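Local coordinates for protein dehalogenase-like hydrolase (Ralstonia solanacearum, PDB 3UMB) that probably catalyses the hydrolytic dehalogenation of small (S)-2-haloalkanoic acids to the corresponding (R)-2-hydroxyalkanoic acids with release of halide, at residues 50-55 with 152-157; 159-164 with 182-187. All blocks are in the same frame, centred on the assembly; numbering follows the deposited sequence.

Contact 1 (50-55 with 152-157)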
loop_
_atom_site.group_PDB
_atom_site.type_symbol
_atom_site.label_atom_id
_atom_site.label_comp_id
_atom_site.label_asym_id
_atom_site.label_seq_id
_atom_site.Cartn_x
_atom_site.Cartn_y
_atom_site.Cartn_z
ATOM N N ILE A 50 1.294 -3.314 -4.666
ATOM C CA ILE A 50 1.719 -2.750 -5.929
ATOM C C ILE A 50 1.634 -3.832 -7.007
ATOM O O ILE A 50 1.068 -3.612 -8.086
ATOM C CB ILE A 50 3.177 -2.197 -5.837
ATOM C CG1 ILE A 50 3.216 -0.946 -5.002
ATOM C CG2 ILE A 50 3.783 -1.930 -7.258
ATOM C CD1 ILE A 50 4.615 -0.490 -4.707
ATOM N N ARG A 51 2.222 -4.987 -6.719
ATOM C CA ARG A 51 2.178 -6.144 -7.618
ATOM C C ARG A 51 0.786 -6.651 -7.992
ATOM O O ARG A 51 0.529 -6.933 -9.170
ATOM C CB ARG A 51 2.967 -7.310 -7.002
ATOM C CG ARG A 51 4.485 -7.031 -6.948
ATOM C CD ARG A 51 5.311 -8.211 -6.402
ATOM N NE ARG A 51 6.750 -8.007 -6.566
ATOM C CZ ARG A 51 7.421 -8.168 -7.700
ATOM N NH1 ARG A 51 6.800 -8.590 -8.791
ATOM N NH2 ARG A 51 8.731 -7.922 -7.737
ATOM N N SER A 52 -0.098 -6.832 -7.019
ATOM C CA SER A 52 -1.387 -7.460 -7.312
ATOM C C SER A 52 -2.304 -6.465 -8.012
ATOM O O SER A 52 -3.093 -6.876 -8.875
ATOM C CB SER A 52 -2.007 -8.053 -6.023
ATOM O OG SER A 52 -1.263 -9.235 -5.609
ATOM N N LEU A 53 -2.194 -5.176 -7.637
ATOM C CA LEU A 53 -2.915 -4.091 -8.276
ATOM C C LEU A 53 -2.487 -3.942 -9.704
ATOM O O LEU A 53 -3.355 -3.682 -10.527
ATOM C CB LEU A 53 -2.787 -2.744 -7.505
ATOM C CG LEU A 53 -3.824 -1.605 -7.724
ATOM C CD1 LEU A 53 -5.246 -2.125 -7.783
ATOM C CD2 LEU A 53 -3.738 -0.509 -6.590
ATOM N N ALA A 54 -1.206 -4.193 -10.008
ATOM C CA ALA A 54 -0.622 -4.008 -11.353
ATOM C C ALA A 54 -0.968 -5.135 -12.307
ATOM O O ALA A 54 -0.891 -4.940 -13.523
ATOM C CB ALA A 54 0.968 -3.880 -11.328
ATOM N N GLY A 55 -1.224 -6.324 -11.745
ATOM C CA GLY A 55 -1.549 -7.498 -12.491
ATOM C C GLY A 55 -2.677 -8.199 -11.809
ATOM O O GLY A 55 -2.451 -9.083 -10.997
ATOM N N ARG A 152 -2.112 -16.530 -6.731
ATOM C CA ARG A 152 -1.154 -15.593 -7.273
ATOM C C ARG A 152 -1.599 -14.144 -7.093
ATOM O O ARG A 152 -1.227 -13.287 -7.856
ATOM C CB ARG A 152 -0.865 -15.917 -8.750
ATOM C CG ARG A 152 -0.260 -17.383 -8.967
ATOM C CD ARG A 152 0.008 -17.752 -10.429
ATOM N NE ARG A 152 0.660 -16.681 -11.184
ATOM C CZ ARG A 152 1.956 -16.439 -11.172
ATOM N NH1 ARG A 152 2.778 -17.218 -10.450
ATOM N NH2 ARG A 152 2.438 -15.430 -11.894
ATOM N N LEU A 153 -2.340 -13.885 -6.031
ATOM C CA LEU A 153 -2.852 -12.536 -5.754
ATOM C C LEU A 153 -2.931 -12.318 -4.240
ATOM O O LEU A 153 -3.429 -13.217 -3.480
ATOM C CB LEU A 153 -4.247 -12.339 -6.349
ATOM C CG LEU A 153 -4.347 -12.242 -7.889
ATOM C CD1 LEU A 153 -5.731 -12.593 -8.307
ATOM C CD2 LEU A 153 -3.935 -10.848 -8.478
ATOM N N TYR A 154 -2.471 -11.160 -3.793
ATOM C CA TYR A 154 -2.432 -10.861 -2.361
ATOM C C TYR A 154 -3.723 -10.220 -1.913
ATOM O O TYR A 154 -4.419 -9.579 -2.690
ATOM C CB TYR A 154 -1.262 -9.938 -2.076
ATOM C CG TYR A 154 0.053 -10.636 -2.158
ATOM C CD1 TYR A 154 0.867 -10.471 -3.237
ATOM C CD2 TYR A 154 0.483 -11.489 -1.132
ATOM C CE1 TYR A 154 2.091 -11.145 -3.331
ATOM C CE2 TYR A 154 1.699 -12.202 -1.228
ATOM C CZ TYR A 154 2.522 -11.982 -2.308
ATOM O OH TYR A 154 3.760 -12.631 -2.412
ATOM N N LYS A 155 -4.054 -10.374 -0.644
ATOM C CA LYS A 155 -5.076 -9.541 -0.027
ATOM C C LYS A 155 -4.734 -8.116 -0.337
ATOM O O LYS A 155 -3.543 -7.759 -0.315
ATOM C CB LYS A 155 -5.082 -9.683 1.493
ATOM C CG LYS A 155 -5.373 -11.099 2.002
ATOM C CD LYS A 155 -4.708 -11.279 3.367
ATOM C CE LYS A 155 -5.330 -12.353 4.236
ATOM N NZ LYS A 155 -4.532 -12.461 5.549
ATOM N N THR A 156 -5.732 -7.267 -0.567
ATOM C CA THR A 156 -7.165 -7.548 -0.329
ATOM C C THR A 156 -7.957 -8.134 -1.515
ATOM O O THR A 156 -9.176 -8.017 -1.552
ATOM C CB THR A 156 -7.848 -6.259 0.062
ATOM O OG1 THR A 156 -7.374 -5.234 -0.802
ATOM C CG2 THR A 156 -7.474 -5.840 1.518
ATOM N N ALA A 157 -7.261 -8.728 -2.485
ATOM C CA ALA A 157 -7.851 -9.259 -3.690
ATOM C C ALA A 157 -8.949 -10.279 -3.399
ATOM O O ALA A 157 -8.720 -11.162 -2.583
ATOM C CB ALA A 157 -6.695 -9.936 -4.544
HETATM O O HOH W 1 -0.121 -10.676 -7.726
#

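Contact 2 (159-164 with 182-187)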
loop_
_atom_site.group_PDB
_atom_site.type_symbol
_atom_site.label_atom_id
_atom_site.label_comp_id
_atom_site.label_asym_id
_atom_site.label_seq_id
_atom_site.Cartn_x
_atom_site.Cartn_y
_atom_site.Cartn_z
ATOM N N ALA A 159 -9.897 -12.915 -4.812
ATOM C CA ALA A 159 -9.507 -14.300 -5.083
ATOM C C ALA A 159 -8.773 -14.861 -3.858
ATOM O O ALA A 159 -8.794 -16.078 -3.651
ATOM C CB ALA A 159 -8.607 -14.404 -6.337
ATOM N N ALA A 160 -8.098 -13.988 -3.099
ATOM C CA ALA A 160 -7.389 -14.397 -1.858
ATOM C C ALA A 160 -8.384 -14.700 -0.765
ATOM O O ALA A 160 -8.305 -15.742 -0.149
ATOM C CB ALA A 160 -6.413 -13.338 -1.372
ATOM N N TYR A 161 -9.324 -13.792 -0.525
ATOM C CA TYR A 161 -10.367 -14.022 0.486
ATOM C C TYR A 161 -11.194 -15.276 0.118
ATOM O O TYR A 161 -11.465 -16.145 0.976
ATOM C CB TYR A 161 -11.252 -12.782 0.688
ATOM C CG TYR A 161 -10.536 -11.622 1.388
ATOM C CD1 TYR A 161 -9.943 -11.791 2.665
ATOM C CD2 TYR A 161 -10.471 -10.372 0.804
ATOM C CE1 TYR A 161 -9.251 -10.737 3.315
ATOM C CE2 TYR A 161 -9.790 -9.294 1.449
ATOM C CZ TYR A 161 -9.183 -9.491 2.704
ATOM O OH TYR A 161 -8.542 -8.428 3.319
ATOM N N ALA A 162 -11.488 -15.429 -1.172
ATOM C CA ALA A 162 -12.313 -16.526 -1.608
ATOM C C ALA A 162 -11.750 -17.884 -1.275
ATOM O O ALA A 162 -12.513 -18.833 -1.272
ATOM C CB ALA A 162 -12.635 -16.459 -3.091
ATOM N N LEU A 163 -10.458 -17.996 -1.013
ATOM C CA LEU A 163 -9.892 -19.300 -0.703
ATOM C C LEU A 163 -10.581 -19.967 0.516
ATOM O O LEU A 163 -10.695 -21.187 0.560
ATOM C CB LEU A 163 -8.339 -19.262 -0.523
ATOM C CG LEU A 163 -7.441 -19.012 -1.751
ATOM C CD1 LEU A 163 -6.007 -18.603 -1.360
ATOM C CD2 LEU A 163 -7.415 -20.197 -2.679
ATOM N N ALA A 164 -11.043 -19.188 1.486
ATOM C CA ALA A 164 -11.471 -19.801 2.752
ATOM C C ALA A 164 -12.875 -20.376 2.655
ATOM O O ALA A 164 -13.067 -21.525 3.013
ATOM C CB ALA A 164 -11.316 -18.875 3.916
ATOM N N GLY A 182 -5.856 -4.043 10.720
ATOM C CA GLY A 182 -7.123 -3.350 10.493
ATOM C C GLY A 182 -7.563 -3.375 9.046
ATOM O O GLY A 182 -8.740 -3.598 8.767
ATOM N N TRP A 183 -6.628 -3.179 8.118
ATOM C CA TRP A 183 -6.997 -3.152 6.700
ATOM C C TRP A 183 -7.600 -4.502 6.291
ATOM O O TRP A 183 -8.535 -4.574 5.503
ATOM C CB TRP A 183 -5.811 -2.760 5.803
ATOM C CG TRP A 183 -4.570 -3.626 5.927
ATOM C CD1 TRP A 183 -3.479 -3.364 6.709
ATOM C CD2 TRP A 183 -4.297 -4.868 5.260
ATOM N NE1 TRP A 183 -2.572 -4.405 6.623
ATOM C CE2 TRP A 183 -3.035 -5.316 5.709
ATOM C CE3 TRP A 183 -5.007 -5.656 4.349
ATOM C CZ2 TRP A 183 -2.436 -6.502 5.239
ATOM C CZ3 TRP A 183 -4.440 -6.872 3.912
ATOM C CH2 TRP A 183 -3.161 -7.278 4.368
ATOM N N ASP A 184 -7.063 -5.577 6.838
ATOM C CA ASP A 184 -7.484 -6.916 6.490
ATOM C C ASP A 184 -8.833 -7.238 7.135
ATOM O O ASP A 184 -9.703 -7.810 6.472
ATOM C CB ASP A 184 -6.401 -7.896 6.929
ATOM C CG ASP A 184 -6.512 -9.260 6.270
ATOM O OD1 ASP A 184 -7.316 -9.468 5.313
ATOM O OD2 ASP A 184 -5.744 -10.122 6.731
ATOM N N ALA A 185 -9.062 -6.829 8.385
ATOM C CA ALA A 185 -10.422 -7.046 9.002
ATOM C C ALA A 185 -11.446 -6.375 8.130
ATOM O O ALA A 185 -12.530 -6.922 7.867
ATOM C CB ALA A 185 -10.522 -6.511 10.441
ATOM N N CYS A 186 -11.099 -5.190 7.662
ATOM C CA CYS A 186 -11.998 -4.373 6.840
ATOM C C CYS A 186 -12.227 -4.977 5.450
ATOM O O CYS A 186 -13.344 -4.978 4.928
ATOM C CB CYS A 186 -11.391 -2.979 6.685
ATOM S SG CYS A 186 -11.564 -1.929 8.176
ATOM N N GLY A 187 -11.148 -5.463 4.841
ATOM C CA GLY A 187 -11.257 -6.111 3.534
ATOM C C GLY A 187 -12.110 -7.373 3.643
ATOM O O GLY A 187 -12.911 -7.675 2.732
#

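Contact 1 (50-55 with 152-157)
Ser52, in the last turn of helix 33-54, takes the backbone N-H of Tyr154 on its hydroxyl. Tyr154 N lies 2.9 Å from Ser52 OG, and the N-H...O angle of 172° makes the bond almost straight. A short polar side chain suits this place, since its hydroxyl can serve an irregular loop while staying close to its own helix. The same OG meets a water at 2.8 Å, and that water donates to Arg152 O, also 2.8 Å away. A weak bond to Thr48 O, one turn back, further ties the hydroxyl to the helix.

A few van der Waals contacts accompany these bonds. With CG beside its own backbone N (chi1 -73°), Tyr154 turns its ring edge to the serine, and Tyr154 CD1 lies 3.4 Å from Ser52 OG. The far end of the ring is held by Tyr154 OH bonding to Lys62 O. Leucine supplies a branched apolar end: Leu153 CD2 sits 3.4 Å from Gly55 O, where the chain leaves the helix.

Helix 33-54 is joined in this way to the loop after strand 144-147, which also carries Lys155, probably the conserved lysine of HAD motif III. As in other L-2-haloacid dehalogenases, this is the seam between helical cap and Rossmann-like core.

Contact 2 (159-164 with 182-187)
Tyr161 reaches across from helix 158-161 and ends against the carboxylate of Asp184, the two side chains running past one another in opposite directions. The hydroxyl donates to the acid, with Tyr161 OH 2.6 Å from Asp184 OD1. This oxygen lies at the edge of the phenol ring, in its plane, and receives the bond on its anti side, 16° out of the carboxylate plane. Ring and carboxylate are themselves 34° apart. With CG anti to the backbone N (chi1 -163°), Asp184 carries its carboxylate toward the hydroxyl. Its other oxygen, OD2, has Ser179 as a hydrogen-bond partner and also meets Lys155, so both oxygens of this buried group are engaged.

The segments belong to successive helical connections of the HAD Rossmann-like core: 159-164 lies between strands 144-147 and 175-179, and helix 182-191, which follows the latter strand, begins with the other segment. Tyrosine suits the wide gap, as the closest pair of CA atoms, those of Tyr161 and Gly187, is 8.5 Å apart.

On the CE2 side the ring meets bare backbone, Tyr161 CE2 coming within 3.7 Å of Gly187 C. Having no side chain, Gly187 also lets its CA approach Tyr161 OH to 3.6 Å. Asp184 CB rests over one face of the Trp183 indole, which makes a cation-pi contact with Arg49.

Both contacts are largely buried, but they lie at different places in the fold. Contact 2 is nearer the centre of the chain and joins two parts of the core domain, whereas contact 1 bridges cap and core. Contact 1 has many neighbours in the second subunit, among them Leu53 of that subunit on Ser52; contact 2 meets it through Trp183, on Ile50 of that subunit. The chemistry differs accordingly: contact 1 relies on a loop backbone group and a water, contact 2 on a phenol and a carboxylate. Residues 152-157 tie the two together directly: Lys155 NZ forms a 2.9 Å salt bridge with Asp184 OD2, and Thr156, preceded by a cis peptide, packs on both Tyr161 and Trp183.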